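PDB 6ECB: Vlm2 from Streptomyces tsusimaensis, which takes part in non-ribosomal synthesis of the depsipeptide valinomycin, its thioesterase domain, the piece described here, probably releasing the product. Local coordinates for residues A[83-89]-A[218-222]. Numbering follows the deposited sequence.
Sequences YPSFEEM and HQLMY
Pro84 O is gripped by two donors, His218 NE2 at 2.8 Å and Tyr222 OH at 2.7 Å, which reach it from opposite faces of its carbonyl plane. The acceptor lies in the imidazole plane, and the N-H points at it fairly straight (156°). The phenol oxygen donates its O-H to Pro84 O and accepts the N-H of Gln219 NE2 (3.0 Å), roles a hydroxyl can fill at once; that amide's OE1 takes the backbone N-H of Gly48.

Flat imidazole suits position 218, donating at its edge while Tyr83 CB sits 3.6 Å above its centre. Phe86 CB covers one face of Tyr222, Gln219 CA the other. A chi1 of 178°, placing CG opposite the backbone N, turns the Phe86 ring edge toward the Tyr222 face, offset edge-to-face, planes at 78°. A phenylalanine in place of Tyr222 would probably leave Pro84 O with one donor fewer and Gln219 NE2 without this acceptor.

Ser85 and Glu88 suit a helix start, their side chains accepting N-H groups there in a capping box: Glu88 N donates to Ser85 OG, Ser85 N to Glu88 OE1. The contact joins the loop and capped start of helix 86-97 to the last turn of helix 206-220 and the turn after it, probably lid to core of this alpha/beta-hydrolase fold.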
ATOM      1  N   TYR A  83     -10.083 -14.398  -2.103  1.00 22.85           N
ATOM      2  CA  TYR A  83      -9.799 -13.993  -0.725  1.00 22.22           C
ATOM      3  C   TYR A  83      -8.575 -14.781  -0.275  1.00 21.70           C
ATOM      4  O   TYR A  83      -8.681 -15.852   0.339  1.00 22.41           O
ATOM      5  CB  TYR A  83     -11.007 -14.241   0.177  1.00 23.31           C
ATOM      6  CG  TYR A  83     -12.242 -13.555  -0.332  1.00 24.05           C
ATOM      7  CD1 TYR A  83     -12.339 -12.174  -0.288  1.00 23.42           C
ATOM      8  CD2 TYR A  83     -13.278 -14.262  -0.904  1.00 25.47           C
ATOM      9  CE1 TYR A  83     -13.453 -11.519  -0.763  1.00 24.20           C
ATOM     10  CE2 TYR A  83     -14.410 -13.614  -1.374  1.00 26.28           C
ATOM     11  CZ  TYR A  83     -14.482 -12.227  -1.313  1.00 25.61           C
ATOM     12  OH  TYR A  83     -15.602 -11.555  -1.784  1.00 26.51           O
ATOM     13  N   PRO A  84      -7.389 -14.298  -0.591  1.00 20.59           N
ATOM     14  CA  PRO A  84      -6.183 -15.063  -0.280  1.00 20.23           C
ATOM     15  C   PRO A  84      -5.827 -14.985   1.189  1.00 19.90           C
ATOM     16  O   PRO A  84      -6.085 -13.985   1.868  1.00 20.23           O
ATOM     17  CB  PRO A  84      -5.095 -14.383  -1.125  1.00 21.23           C
ATOM     18  CG  PRO A  84      -5.614 -13.067  -1.456  1.00 30.03           C
ATOM     19  CD  PRO A  84      -7.103 -13.042  -1.298  1.00 19.79           C
ATOM     20  N   SER A  85      -5.180 -16.039   1.659  1.00 23.12           N
ATOM     21  CA  SER A  85      -4.457 -15.948   2.922  1.00 20.19           C
ATOM     22  C   SER A  85      -3.316 -14.941   2.757  1.00 18.70           C
ATOM     23  O   SER A  85      -2.941 -14.560   1.645  1.00 19.01           O
ATOM     24  CB  SER A  85      -3.904 -17.309   3.327  1.00 24.02           C
ATOM     25  OG  SER A  85      -2.846 -17.659   2.445  1.00 22.73           O
ATOM     26  N   PHE A  86      -2.741 -14.504   3.883  1.00 20.90           N
ATOM     27  CA  PHE A  86      -1.586 -13.610   3.799  1.00 20.15           C
ATOM     28  C   PHE A  86      -0.473 -14.235   2.967  1.00 18.23           C
ATOM     29  O   PHE A  86       0.092 -13.582   2.080  1.00 18.76           O
ATOM     30  CB  PHE A  86      -1.071 -13.265   5.200  1.00 21.30           C
ATOM     31  CG  PHE A  86       0.146 -12.384   5.194  1.00 17.78           C
ATOM     32  CD1 PHE A  86       1.379 -12.906   5.530  1.00 21.33           C
ATOM     33  CD2 PHE A  86       0.069 -11.044   4.864  1.00 17.83           C
ATOM     34  CE1 PHE A  86       2.507 -12.118   5.542  1.00 19.58           C
ATOM     35  CE2 PHE A  86       1.215 -10.235   4.881  1.00 18.75           C
ATOM     36  CZ  PHE A  86       2.439 -10.797   5.216  1.00 18.24           C
ATOM     37  N   GLU A  87      -0.169 -15.521   3.223  1.00 20.37           N
ATOM     38  CA  GLU A  87       0.895 -16.198   2.479  1.00 20.80           C
ATOM     39  C   GLU A  87       0.565 -16.286   0.991  1.00 18.70           C
ATOM     40  O   GLU A  87       1.432 -16.037   0.140  1.00 22.23           O
ATOM     41  CB  GLU A  87       1.140 -17.602   3.063  1.00 23.11           C
ATOM     42  N   GLU A  88      -0.692 -16.603   0.660  1.00 21.27           N
ATOM     43  CA  GLU A  88      -1.120 -16.639  -0.739  1.00 23.36           C
ATOM     44  C   GLU A  88      -0.991 -15.268  -1.394  1.00 21.57           C
ATOM     45  O   GLU A  88      -0.595 -15.156  -2.562  1.00 20.43           O
ATOM     46  CB  GLU A  88      -2.566 -17.141  -0.829  1.00 22.41           C
ATOM     47  CG  GLU A  88      -2.729 -18.619  -0.467  1.00 24.23           C
ATOM     48  CD  GLU A  88      -4.161 -19.060  -0.307  1.00 33.66           C
ATOM     49  OE1 GLU A  88      -5.060 -18.223  -0.162  1.00 25.23           O
ATOM     50  OE2 GLU A  88      -4.401 -20.274  -0.336  1.00 36.96           O
ATOM     51  N   MET A  89      -1.351 -14.210  -0.664  1.00 18.95           N
ATOM     52  CA  MET A  89      -1.228 -12.857  -1.192  1.00 17.49           C
ATOM     53  C   MET A  89       0.223 -12.505  -1.484  1.00 18.30           C
ATOM     54  O   MET A  89       0.538 -11.926  -2.541  1.00 18.13           O
ATOM     55  CB  MET A  89      -1.845 -11.866  -0.201  1.00 19.14           C
ATOM     56  CG  MET A  89      -1.921 -10.441  -0.730  1.00 19.81           C
ATOM     57  SD  MET A  89      -2.913 -10.311  -2.252  1.00 19.80           S
ATOM     58  CE  MET A  89      -2.607  -8.575  -2.571  1.00 24.94           C
ATOM     59  N   HIS A 218     -11.882  -8.909   4.526  1.00 23.12           N
ATOM     60  CA  HIS A 218     -11.161 -10.172   4.668  1.00 21.87           C
ATOM     61  C   HIS A 218      -9.730  -9.947   5.155  1.00 20.70           C
ATOM     62  O   HIS A 218      -9.262 -10.619   6.078  1.00 21.09           O
ATOM     63  CB  HIS A 218     -11.147 -10.898   3.323  1.00 21.92           C
ATOM     64  CG  HIS A 218     -10.235 -12.070   3.277  1.00 21.66           C
ATOM     65  ND1 HIS A 218     -10.551 -13.270   3.877  1.00 22.59           N
ATOM     66  CD2 HIS A 218      -9.027 -12.240   2.694  1.00 20.72           C
ATOM     67  CE1 HIS A 218      -9.560 -14.124   3.683  1.00 22.21           C
ATOM     68  NE2 HIS A 218      -8.625 -13.526   2.966  1.00 21.08           N
ATOM     69  N   GLN A 219      -9.017  -9.017   4.531  1.00 19.74           N
ATOM     70  CA  GLN A 219      -7.607  -8.831   4.866  1.00 20.26           C
ATOM     71  C   GLN A 219      -7.435  -8.101   6.191  1.00 19.62           C
ATOM     72  O   GLN A 219      -6.398  -8.259   6.860  1.00 20.11           O
ATOM     73  CB  GLN A 219      -6.904  -8.081   3.750  1.00 19.69           C
ATOM     74  CG  GLN A 219      -6.858  -8.870   2.449  1.00 17.89           C
ATOM     75  CD  GLN A 219      -5.946  -8.277   1.444  1.00 18.55           C
ATOM     76  OE1 GLN A 219      -6.113  -7.124   1.046  1.00 19.00           O
ATOM     77  NE2 GLN A 219      -4.943  -9.053   1.018  1.00 19.87           N
ATOM     78  N   LEU A 220      -8.424  -7.313   6.583  1.00 20.66           N
ATOM     79  CA  LEU A 220      -8.400  -6.733   7.922  1.00 24.53           C
ATOM     80  C   LEU A 220      -8.463  -7.785   9.011  1.00 25.61           C
ATOM     81  O   LEU A 220      -8.140  -7.471  10.157  1.00 24.34           O
ATOM     82  CB  LEU A 220      -9.556  -5.743   8.097  1.00 28.78           C
ATOM     83  CG  LEU A 220      -9.373  -4.426   7.336  1.00 26.25           C
ATOM     84  CD1 LEU A 220     -10.596  -3.562   7.467  1.00 29.92           C
ATOM     85  CD2 LEU A 220      -8.121  -3.663   7.821  1.00 29.37           C
ATOM     86  N   MET A 221      -8.888  -9.025   8.705  1.00 21.27           N
ATOM     87  CA  MET A 221      -8.864 -10.091   9.677  1.00 21.72           C
ATOM     88  C   MET A 221      -7.559 -10.874   9.704  1.00 25.58           C
ATOM     89  O   MET A 221      -7.449 -11.797  10.499  1.00 25.16           O
ATOM     90  CB  MET A 221     -10.027 -11.084   9.416  1.00 28.44           C
ATOM     91  CG  MET A 221     -11.348 -10.434   9.352  1.00 36.64           C
ATOM     92  SD  MET A 221     -12.651 -11.699   9.087  1.00 46.07           S
ATOM     93  CE  MET A 221     -13.904 -10.671   8.369  1.00 51.85           C
ATOM     94  N   TYR A 222      -6.568 -10.544   8.871  1.00 19.80           N
ATOM     95  CA  TYR A 222      -5.262 -11.201   8.979  1.00 22.46           C
ATOM     96  C   TYR A 222      -4.722 -11.054  10.400  1.00 27.98           C
ATOM     97  O   TYR A 222      -4.897 -10.013  11.038  1.00 27.78           O
ATOM     98  CB  TYR A 222      -4.261 -10.609   8.012  1.00 20.90           C
ATOM     99  CG  TYR A 222      -4.430 -10.936   6.542  1.00 17.89           C
ATOM    100  CD1 TYR A 222      -5.240 -11.983   6.109  1.00 18.83           C
ATOM    101  CD2 TYR A 222      -3.747 -10.209   5.604  1.00 18.38           C
ATOM    102  CE1 TYR A 222      -5.355 -12.269   4.734  1.00 19.62           C
ATOM    103  CE2 TYR A 222      -3.839 -10.481   4.270  1.00 18.74           C
ATOM    104  CZ  TYR A 222      -4.651 -11.513   3.836  1.00 17.68           C
ATOM    105  OH  TYR A 222      -4.696 -11.716   2.464  1.00 18.90           O
TER